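Local coordinates for VP1 (PDB 4PCH), which forms the pentameric building blocks of the polyomavirus outer capsid and probably mediates attachment to host cells, at residues 18-31 against 254-268. Numbering follows the deposited sequence.
Sequences DTQYKVEAVLLPNF and VQAGYGRFFRVHCRQ
With E24 CG placed beside its backbone N (chi1 -70°) and the chain extended beyond it, while R263 CG stands anti to its own N (chi1 -178°) and the chain bends at chi3, the two side chains run alongside each other on one face of an antiparallel strand pair. They illustrate a general rule: residues directly across such a pair share a face. R263 NE donates to E24 OE2 at 3.2 Å, on the anti side of the carboxylate and somewhat out of its plane, forming a salt bridge. F261, from the same face, touches both partners: its ring edge meets E24, CE1 lying 3.7 Å from OE1, and its CZ sits over one guanidinium face of R263 near the rim. V26 CG2 adds an apolar contact at that ring's edge.

Eight backbone hydrogen bonds join the strands. Y21, V23, A25 and L27 each exchange two with C266, V264, F262 and R260 respectively, A25 N to F262 O being 3.0 Å. On the other face, L27 CD1 packs against F262 CD1 at 3.9 Å. Past the paired strands, P29 CB touches A256 CB at 3.8 Å, and F31 brings CE2 to V254 CB at 3.7 Å.

This joins the first and last strands of the modelled chain, in the VP1 jelly roll. E89 OE1 of strand 79-93 takes a salt bridge from R263 NH2 and a hydrogen bond from H265 NE2, L27 and F262 face strand 224-236, and P29 packs on V154 of a neighbouring subunit.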
ATOM      1  N   ASP B  18      24.348   4.294  35.295  1.00 29.37           N
ATOM      2  CA  ASP B  18      24.298   5.745  35.459  1.00 30.14           C
ATOM      3  C   ASP B  18      24.453   6.564  34.164  1.00 28.05           C
ATOM      4  O   ASP B  18      24.051   7.720  34.142  1.00 27.62           O
ATOM      5  CB  ASP B  18      25.320   6.220  36.481  1.00 34.59           C
ATOM      6  CG  ASP B  18      25.004   5.739  37.904  1.00 38.30           C
ATOM      7  OD1 ASP B  18      23.854   5.347  38.198  1.00 41.22           O
ATOM      8  OD2 ASP B  18      25.931   5.754  38.720  1.00 45.30           O
ATOM      9  N   THR B  19      24.986   5.984  33.094  1.00 24.86           N
ATOM     10  CA  THR B  19      25.209   6.756  31.852  1.00 22.71           C
ATOM     11  C   THR B  19      24.154   6.465  30.766  1.00 20.22           C
ATOM     12  O   THR B  19      24.292   6.861  29.624  1.00 18.11           O
ATOM     13  CB  THR B  19      26.647   6.557  31.330  1.00 23.62           C
ATOM     14  OG1 THR B  19      26.813   5.217  30.849  1.00 24.26           O
ATOM     15  CG2 THR B  19      27.673   6.858  32.450  1.00 24.92           C
ATOM     16  N   GLN B  20      23.084   5.778  31.137  1.00 20.55           N
ATOM     17  CA  GLN B  20      21.965   5.531  30.232  1.00 20.28           C
ATOM     18  C   GLN B  20      20.685   5.917  30.938  1.00 21.09           C
ATOM     19  O   GLN B  20      20.606   5.795  32.151  1.00 22.07           O
ATOM     20  CB  GLN B  20      21.920   4.063  29.832  1.00 24.84           C
ATOM     21  CG  GLN B  20      23.150   3.606  29.073  1.00 26.15           C
ATOM     22  CD  GLN B  20      23.136   2.118  28.797  1.00 30.89           C
ATOM     23  OE1 GLN B  20      22.789   1.683  27.698  1.00 31.62           O
ATOM     24  NE2 GLN B  20      23.475   1.332  29.799  1.00 31.63           N
ATOM     25  N   TYR B  21      19.701   6.445  30.205  1.00 19.16           N
ATOM     26  CA  TYR B  21      18.448   6.865  30.818  1.00 18.85           C
ATOM     27  C   TYR B  21      17.380   6.796  29.754  1.00 20.16           C
ATOM     28  O   TYR B  21      17.634   7.106  28.601  1.00 20.04           O
ATOM     29  CB  TYR B  21      18.537   8.295  31.354  1.00 21.00           C
ATOM     30  CG  TYR B  21      17.257   8.876  31.942  1.00 22.15           C
ATOM     31  CD1 TYR B  21      16.813   8.513  33.188  1.00 28.84           C
ATOM     32  CD2 TYR B  21      16.499   9.802  31.227  1.00 24.19           C
ATOM     33  CE1 TYR B  21      15.649   9.054  33.720  1.00 24.77           C
ATOM     34  CE2 TYR B  21      15.359  10.357  31.756  1.00 26.80           C
ATOM     35  CZ  TYR B  21      14.925   9.969  32.996  1.00 28.33           C
ATOM     36  OH  TYR B  21      13.764  10.517  33.505  1.00 31.41           O
ATOM     37  N   LYS B  22      16.192   6.385  30.152  1.00 19.79           N
ATOM     38  CA  LYS B  22      15.082   6.410  29.236  1.00 19.19           C
ATOM     39  C   LYS B  22      13.933   7.122  29.907  1.00 19.96           C
ATOM     40  O   LYS B  22      13.768   7.059  31.137  1.00 21.95           O
ATOM     41  CB  LYS B  22      14.704   4.996  28.766  1.00 22.55           C
ATOM     42  CG  LYS B  22      14.577   3.951  29.837  1.00 30.01           C
ATOM     43  CD  LYS B  22      14.410   2.569  29.218  1.00 35.62           C
ATOM     44  CE  LYS B  22      14.420   1.496  30.288  1.00 41.25           C
ATOM     45  NZ  LYS B  22      14.494   0.124  29.710  1.00 47.61           N
ATOM     46  N   VAL B  23      13.144   7.808  29.112  1.00 20.12           N
ATOM     47  CA  VAL B  23      11.986   8.476  29.667  1.00 20.92           C
ATOM     48  C   VAL B  23      10.792   8.294  28.752  1.00 18.46           C
ATOM     49  O   VAL B  23      10.959   8.132  27.551  1.00 15.63           O
ATOM     50  CB  VAL B  23      12.283   9.950  29.916  1.00 23.96           C
ATOM     51  CG1 VAL B  23      12.614  10.671  28.618  1.00 23.14           C
ATOM     52  CG2 VAL B  23      11.134  10.614  30.670  1.00 28.78           C
ATOM     53  N   GLU B  24       9.604   8.322  29.353  1.00 17.64           N
ATOM     54  CA  GLU B  24       8.331   8.109  28.624  1.00 17.39           C
ATOM     55  C   GLU B  24       7.462   9.349  28.778  1.00 18.83           C
ATOM     56  O   GLU B  24       7.530  10.032  29.804  1.00 19.95           O
ATOM     57  CB  GLU B  24       7.573   6.904  29.185  1.00 20.43           C
ATOM     58  CG  GLU B  24       8.237   5.555  28.878  1.00 26.29           C
ATOM     59  CD  GLU B  24       7.464   4.316  29.340  1.00 29.29           C
ATOM     60  OE1 GLU B  24       6.332   4.411  29.890  1.00 28.10           O
ATOM     61  OE2 GLU B  24       8.017   3.203  29.145  1.00 36.11           O
ATOM     62  N   ALA B  25       6.612   9.595  27.796  1.00 14.54           N
ATOM     63  CA  ALA B  25       5.621  10.640  27.888  1.00 16.20           C
ATOM     64  C   ALA B  25       4.482  10.312  26.947  1.00 16.30           C
ATOM     65  O   ALA B  25       4.680   9.627  25.936  1.00 14.82           O
ATOM     66  CB  ALA B  25       6.207  11.988  27.527  1.00 18.95           C
ATOM     67  N   VAL B  26       3.289  10.793  27.299  1.00 14.59           N
ATOM     68  CA  VAL B  26       2.180  10.772  26.358  1.00 13.11           C
ATOM     69  C   VAL B  26       1.725  12.208  26.098  1.00 13.92           C
ATOM     70  O   VAL B  26       1.299  12.889  27.030  1.00 16.64           O
ATOM     71  CB  VAL B  26       1.000   9.960  26.866  1.00 14.21           C
ATOM     72  CG1 VAL B  26      -0.124   9.988  25.837  1.00 16.22           C
ATOM     73  CG2 VAL B  26       1.434   8.539  27.186  1.00 15.80           C
ATOM     74  N   LEU B  27       1.878  12.644  24.858  1.00 11.62           N
ATOM     75  CA  LEU B  27       1.486  13.978  24.410  1.00 12.48           C
ATOM     76  C   LEU B  27       0.020  13.867  24.061  1.00 13.79           C
ATOM     77  O   LEU B  27      -0.391  12.977  23.314  1.00 13.95           O
ATOM     78  CB  LEU B  27       2.260  14.486  23.211  1.00 12.67           C
ATOM     79  CG  LEU B  27       3.613  15.166  23.483  1.00 13.09           C
ATOM     80  CD1 LEU B  27       4.525  14.182  24.210  1.00 13.19           C
ATOM     81  CD2 LEU B  27       4.274  15.723  22.241  1.00 15.67           C
ATOM     82  N   LEU B  28      -0.759  14.785  24.615  1.00 12.69           N
ATOM     83  CA  LEU B  28      -2.195  14.788  24.460  1.00 12.74           C
ATOM     84  C   LEU B  28      -2.612  15.775  23.361  1.00 12.01           C
ATOM     85  O   LEU B  28      -1.950  16.806  23.151  1.00 12.24           O
ATOM     86  CB  LEU B  28      -2.873  15.199  25.770  1.00 13.69           C
ATOM     87  CG  LEU B  28      -2.550  14.415  27.042  1.00 14.69           C
ATOM     88  CD1 LEU B  28      -3.343  14.911  28.237  1.00 18.82           C
ATOM     89  CD2 LEU B  28      -2.769  12.924  26.817  1.00 15.64           C
ATOM     90  N   PRO B  29      -3.704  15.470  22.660  1.00 11.10           N
ATOM     91  CA  PRO B  29      -4.128  16.370  21.616  1.00 11.62           C
ATOM     92  C   PRO B  29      -4.588  17.715  22.136  1.00 10.48           C
ATOM     93  O   PRO B  29      -5.104  17.810  23.240  1.00 12.44           O
ATOM     94  CB  PRO B  29      -5.306  15.628  20.982  1.00 10.99           C
ATOM     95  CG  PRO B  29      -5.835  14.778  22.049  1.00 11.87           C
ATOM     96  CD  PRO B  29      -4.591  14.282  22.729  1.00 12.65           C
ATOM     97  N   ASN B  30      -4.345  18.719  21.311  1.00 12.59           N
ATOM     98  CA  ASN B  30      -4.506  20.075  21.696  1.00 15.80           C
ATOM     99  C   ASN B  30      -5.117  20.910  20.591  1.00 13.74           C
ATOM    100  O   ASN B  30      -4.513  21.055  19.541  1.00 13.57           O
ATOM    101  CB  ASN B  30      -3.086  20.558  22.030  1.00 22.19           C
ATOM    102  CG  ASN B  30      -3.029  21.997  22.306  1.00 34.04           C
ATOM    103  OD1 ASN B  30      -3.959  22.561  22.878  1.00 30.33           O
ATOM    104  ND2 ASN B  30      -1.951  22.635  21.862  1.00 37.56           N
ATOM    105  N   PHE B  31      -6.328  21.435  20.832  1.00 15.59           N
ATOM    106  CA  PHE B  31      -6.997  22.315  19.887  1.00 18.15           C
ATOM    107  C   PHE B  31      -6.877  23.626  20.608  1.00 22.36           C
ATOM    108  O   PHE B  31      -7.800  24.048  21.342  1.00 27.82           O
ATOM    109  CB  PHE B  31      -8.477  21.956  19.717  1.00 20.24           C
ATOM    110  CG  PHE B  31      -8.708  20.707  18.937  1.00 15.65           C
ATOM    111  CD1 PHE B  31      -8.653  19.473  19.557  1.00 13.80           C
ATOM    112  CD2 PHE B  31      -8.964  20.759  17.582  1.00 15.25           C
ATOM    113  CE1 PHE B  31      -8.856  18.326  18.850  1.00 16.12           C
ATOM    114  CE2 PHE B  31      -9.197  19.599  16.865  1.00 14.44           C
ATOM    115  CZ  PHE B  31      -9.146  18.387  17.505  1.00 14.24           C
ATOM    116  N   VAL B 254     -13.150  17.764  13.922  1.00 11.18           N
ATOM    117  CA  VAL B 254     -11.874  17.052  13.773  1.00 10.03           C
ATOM    118  C   VAL B 254     -11.703  15.970  14.830  1.00 12.08           C
ATOM    119  O   VAL B 254     -11.910  16.207  16.033  1.00 12.44           O
ATOM    120  CB  VAL B 254     -10.690  18.037  13.812  1.00 11.53           C
ATOM    121  CG1 VAL B 254      -9.379  17.287  13.809  1.00 11.82           C
ATOM    122  CG2 VAL B 254     -10.800  19.004  12.657  1.00 11.95           C
ATOM    123  N   GLN B 255     -11.302  14.783  14.379  1.00 10.79           N
ATOM    124  CA  GLN B 255     -10.924  13.678  15.253  1.00 10.21           C
ATOM    125  C   GLN B 255      -9.439  13.581  15.327  1.00 10.20           C
ATOM    126  O   GLN B 255      -8.766  13.345  14.312  1.00 10.11           O
ATOM    127  CB  GLN B 255     -11.473  12.335  14.726  1.00 10.38           C
ATOM    128  CG  GLN B 255     -11.042  11.110  15.535  1.00 11.59           C
ATOM    129  CD  GLN B 255     -11.744  11.040  16.861  1.00 10.87           C
ATOM    130  OE1 GLN B 255     -12.985  10.805  16.937  1.00 12.06           O
ATOM    131  NE2 GLN B 255     -10.996  11.262  17.926  1.00 11.62           N
ATOM    132  N   ALA B 256      -8.904  13.753  16.537  1.00 10.09           N
ATOM    133  CA  ALA B 256      -7.485  13.552  16.762  1.00  9.82           C
ATOM    134  C   ALA B 256      -7.221  12.216  17.434  1.00 11.64           C
ATOM    135  O   ALA B 256      -8.129  11.548  17.918  1.00 11.85           O
ATOM    136  CB  ALA B 256      -6.924  14.693  17.622  1.00 10.52           C
ATOM    137  N   GLY B 257      -5.962  11.800  17.450  1.00 10.73           N
ATOM    138  CA  GLY B 257      -5.567  10.674  18.303  1.00 10.77           C
ATOM    139  C   GLY B 257      -5.864  10.971  19.755  1.00 11.44           C
ATOM    140  O   GLY B 257      -6.008  12.120  20.145  1.00 11.73           O
ATOM    141  N   TYR B 258      -5.982   9.920  20.564  1.00  9.98           N
ATOM    142  CA  TYR B 258      -6.195  10.065  21.989  1.00  9.24           C
ATOM    143  C   TYR B 258      -4.951  10.529  22.723  1.00 10.67           C
ATOM    144  O   TYR B 258      -5.005  10.971  23.871  1.00 13.69           O
ATOM    145  CB  TYR B 258      -6.589   8.716  22.545  1.00 10.80           C
ATOM    146  CG  TYR B 258      -7.905   8.156  22.056  1.00 10.77           C
ATOM    147  CD1 TYR B 258      -8.929   8.983  21.557  1.00 11.79           C
ATOM    148  CD2 TYR B 258      -8.181   6.811  22.229  1.00 11.05           C
ATOM    149  CE1 TYR B 258     -10.152   8.445  21.191  1.00 10.97           C
ATOM    150  CE2 TYR B 258      -9.424   6.271  21.896  1.00 10.58           C
ATOM    151  CZ  TYR B 258     -10.403   7.098  21.375  1.00 11.72           C
ATOM    152  OH  TYR B 258     -11.622   6.526  21.077  1.00 12.15           O
ATOM    153  N   GLY B 259      -3.820  10.321  22.073  1.00 11.86           N
ATOM    154  CA  GLY B 259      -2.512  10.660  22.623  1.00 10.03           C
ATOM    155  C   GLY B 259      -1.433  10.080  21.733  1.00 10.67           C
ATOM    156  O   GLY B 259      -1.693   9.218  20.885  1.00 12.69           O
ATOM    157  N   ARG B 260      -0.200  10.557  21.900  1.00 10.05           N
ATOM    158  CA  ARG B 260       0.967   9.979  21.215  1.00 10.90           C
ATOM    159  C   ARG B 260       2.030   9.667  22.250  1.00 11.98           C
ATOM    160  O   ARG B 260       2.534  10.572  22.920  1.00 12.99           O
ATOM    161  CB  ARG B 260       1.564  10.830  20.079  1.00 10.09           C
ATOM    162  CG  ARG B 260       2.802  10.169  19.481  1.00 12.52           C
ATOM    163  CD  ARG B 260       3.310  10.839  18.214  1.00 14.26           C
ATOM    164  NE  ARG B 260       2.470  10.501  17.051  1.00 13.00           N
ATOM    165  CZ  ARG B 260       2.618   9.405  16.309  1.00 14.80           C
ATOM    166  NH1 ARG B 260       3.551   8.500  16.591  1.00 15.54           N
ATOM    167  NH2 ARG B 260       1.811   9.170  15.275  1.00 16.08           N
ATOM    168  N   PHE B 261       2.323   8.372  22.369  1.00 11.15           N
ATOM    169  CA  PHE B 261       3.351   7.837  23.276  1.00 12.06           C
ATOM    170  C   PHE B 261       4.736   8.043  22.690  1.00 12.22           C
ATOM    171  O   PHE B 261       4.936   7.822  21.519  1.00 11.85           O
ATOM    172  CB  PHE B 261       3.099   6.339  23.532  1.00 11.55           C
ATOM    173  CG  PHE B 261       4.164   5.660  24.355  1.00 10.66           C
ATOM    174  CD1 PHE B 261       4.203   5.830  25.723  1.00 12.02           C
ATOM    175  CD2 PHE B 261       5.145   4.867  23.746  1.00 11.25           C
ATOM    176  CE1 PHE B 261       5.164   5.217  26.501  1.00 14.81           C
ATOM    177  CE2 PHE B 261       6.107   4.252  24.523  1.00 14.26           C
ATOM    178  CZ  PHE B 261       6.128   4.428  25.886  1.00 15.41           C
ATOM    179  N   PHE B 262       5.712   8.374  23.549  1.00 10.81           N
ATOM    180  CA  PHE B 262       7.125   8.374  23.178  1.00 11.38           C
ATOM    181  C   PHE B 262       7.905   7.700  24.294  1.00 12.44           C
ATOM    182  O   PHE B 262       7.613   7.926  25.471  1.00 13.24           O
ATOM    183  CB  PHE B 262       7.700   9.783  23.079  1.00 12.61           C
ATOM    184  CG  PHE B 262       7.182  10.612  21.932  1.00 12.52           C
ATOM    185  CD1 PHE B 262       5.981  11.294  22.036  1.00 12.30           C
ATOM    186  CD2 PHE B 262       7.925  10.732  20.748  1.00 14.25           C
ATOM    187  CE1 PHE B 262       5.537  12.109  20.998  1.00 12.72           C
ATOM    188  CE2 PHE B 262       7.483  11.542  19.706  1.00 13.14           C
ATOM    189  CZ  PHE B 262       6.281  12.243  19.850  1.00 12.70           C
ATOM    190  N   ARG B 263       8.886   6.869  23.932  1.00 12.34           N
ATOM    191  CA  ARG B 263       9.928   6.428  24.857  1.00 12.40           C
ATOM    192  C   ARG B 263      11.263   6.834  24.225  1.00 14.50           C
ATOM    193  O   ARG B 263      11.584   6.423  23.114  1.00 13.70           O
ATOM    194  CB  ARG B 263       9.902   4.901  25.067  1.00 14.74           C
ATOM    195  CG  ARG B 263      10.946   4.417  26.072  1.00 15.77           C
ATOM    196  CD  ARG B 263      10.966   2.909  26.252  1.00 17.53           C
ATOM    197  NE  ARG B 263       9.678   2.314  26.609  1.00 16.85           N
ATOM    198  CZ  ARG B 263       8.826   1.722  25.769  1.00 18.51           C
ATOM    199  NH1 ARG B 263       7.696   1.219  26.249  1.00 17.91           N
ATOM    200  NH2 ARG B 263       9.050   1.662  24.443  1.00 17.02           N
ATOM    201  N   VAL B 264      12.042   7.635  24.932  1.00 12.48           N
ATOM    202  CA  VAL B 264      13.279   8.175  24.360  1.00 13.95           C
ATOM    203  C   VAL B 264      14.437   7.545  25.116  1.00 15.49           C
ATOM    204  O   VAL B 264      14.480   7.616  26.363  1.00 14.56           O
ATOM    205  CB  VAL B 264      13.330   9.721  24.495  1.00 13.93           C
ATOM    206  CG1 VAL B 264      14.628  10.272  23.933  1.00 14.18           C
ATOM    207  CG2 VAL B 264      12.159  10.379  23.764  1.00 16.05           C
ATOM    208  N   HIS B 265      15.378   6.946  24.383  1.00 14.11           N
ATOM    209  CA  HIS B 265      16.541   6.319  24.986  1.00 14.85           C
ATOM    210  C   HIS B 265      17.754   7.197  24.861  1.00 15.04           C
ATOM    211  O   HIS B 265      18.085   7.644  23.768  1.00 14.40           O
ATOM    212  CB  HIS B 265      16.813   4.998  24.300  1.00 15.00           C
ATOM    213  CG  HIS B 265      15.646   4.073  24.326  1.00 15.60           C
ATOM    214  ND1 HIS B 265      15.550   3.028  25.222  1.00 19.12           N
ATOM    215  CD2 HIS B 265      14.525   4.027  23.572  1.00 16.70           C
ATOM    216  CE1 HIS B 265      14.417   2.381  25.014  1.00 20.04           C
ATOM    217  NE2 HIS B 265      13.774   2.978  24.030  1.00 16.68           N
ATOM    218  N   CYS B 266      18.417   7.425  25.987  1.00 14.40           N
ATOM    219  CA  CYS B 266      19.558   8.360  26.074  1.00 15.31           C
ATOM    220  C   CYS B 266      20.803   7.671  26.619  1.00 15.40           C
ATOM    221  O   CYS B 266      20.720   6.747  27.427  1.00 15.74           O
ATOM    222  CB  CYS B 266      19.235   9.525  26.992  1.00 15.43           C
ATOM    223  SG  CYS B 266      17.810  10.493  26.465  1.00 18.13           S
ATOM    224  N   ARG B 267      21.947   8.134  26.143  1.00 16.41           N
ATOM    225  CA  ARG B 267      23.257   7.756  26.673  1.00 17.00           C
ATOM    226  C   ARG B 267      24.052   9.058  26.818  1.00 15.95           C
ATOM    227  O   ARG B 267      23.564  10.126  26.469  1.00 17.47           O
ATOM    228  CB  ARG B 267      23.995   6.770  25.742  1.00 18.71           C
ATOM    229  CG  ARG B 267      24.325   7.349  24.373  1.00 18.44           C
ATOM    230  CD  ARG B 267      24.646   6.286  23.337  1.00 20.55           C
ATOM    231  NE  ARG B 267      24.809   6.897  22.020  1.00 20.63           N
ATOM    232  CZ  ARG B 267      24.689   6.252  20.862  1.00 24.32           C
ATOM    233  NH1 ARG B 267      24.470   4.932  20.835  1.00 25.13           N
ATOM    234  NH2 ARG B 267      24.818   6.928  19.724  1.00 22.79           N
ATOM    235  N   GLN B 268      25.248   8.983  27.366  1.00 17.45           N
ATOM    236  CA  GLN B 268      26.069  10.169  27.525  1.00 18.00           C
ATOM    237  C   GLN B 268      27.111  10.281  26.431  1.00 20.46           C
ATOM    238  O   GLN B 268      27.728   9.284  26.038  1.00 19.18           O
ATOM    239  CB  GLN B 268      26.702  10.174  28.901  1.00 18.94           C
ATOM    240  CG  GLN B 268      25.668  10.309  30.002  1.00 19.66           C
ATOM    241  CD  GLN B 268      26.262  10.361  31.403  1.00 21.44           C
ATOM    242  OE1 GLN B 268      27.483  10.387  31.605  1.00 22.19           O
ATOM    243  NE2 GLN B 268      25.380  10.404  32.395  1.00 23.08           N
TER
HETATM  244  O   HOH W   1      26.845   6.613  27.910  1.00 21.94           O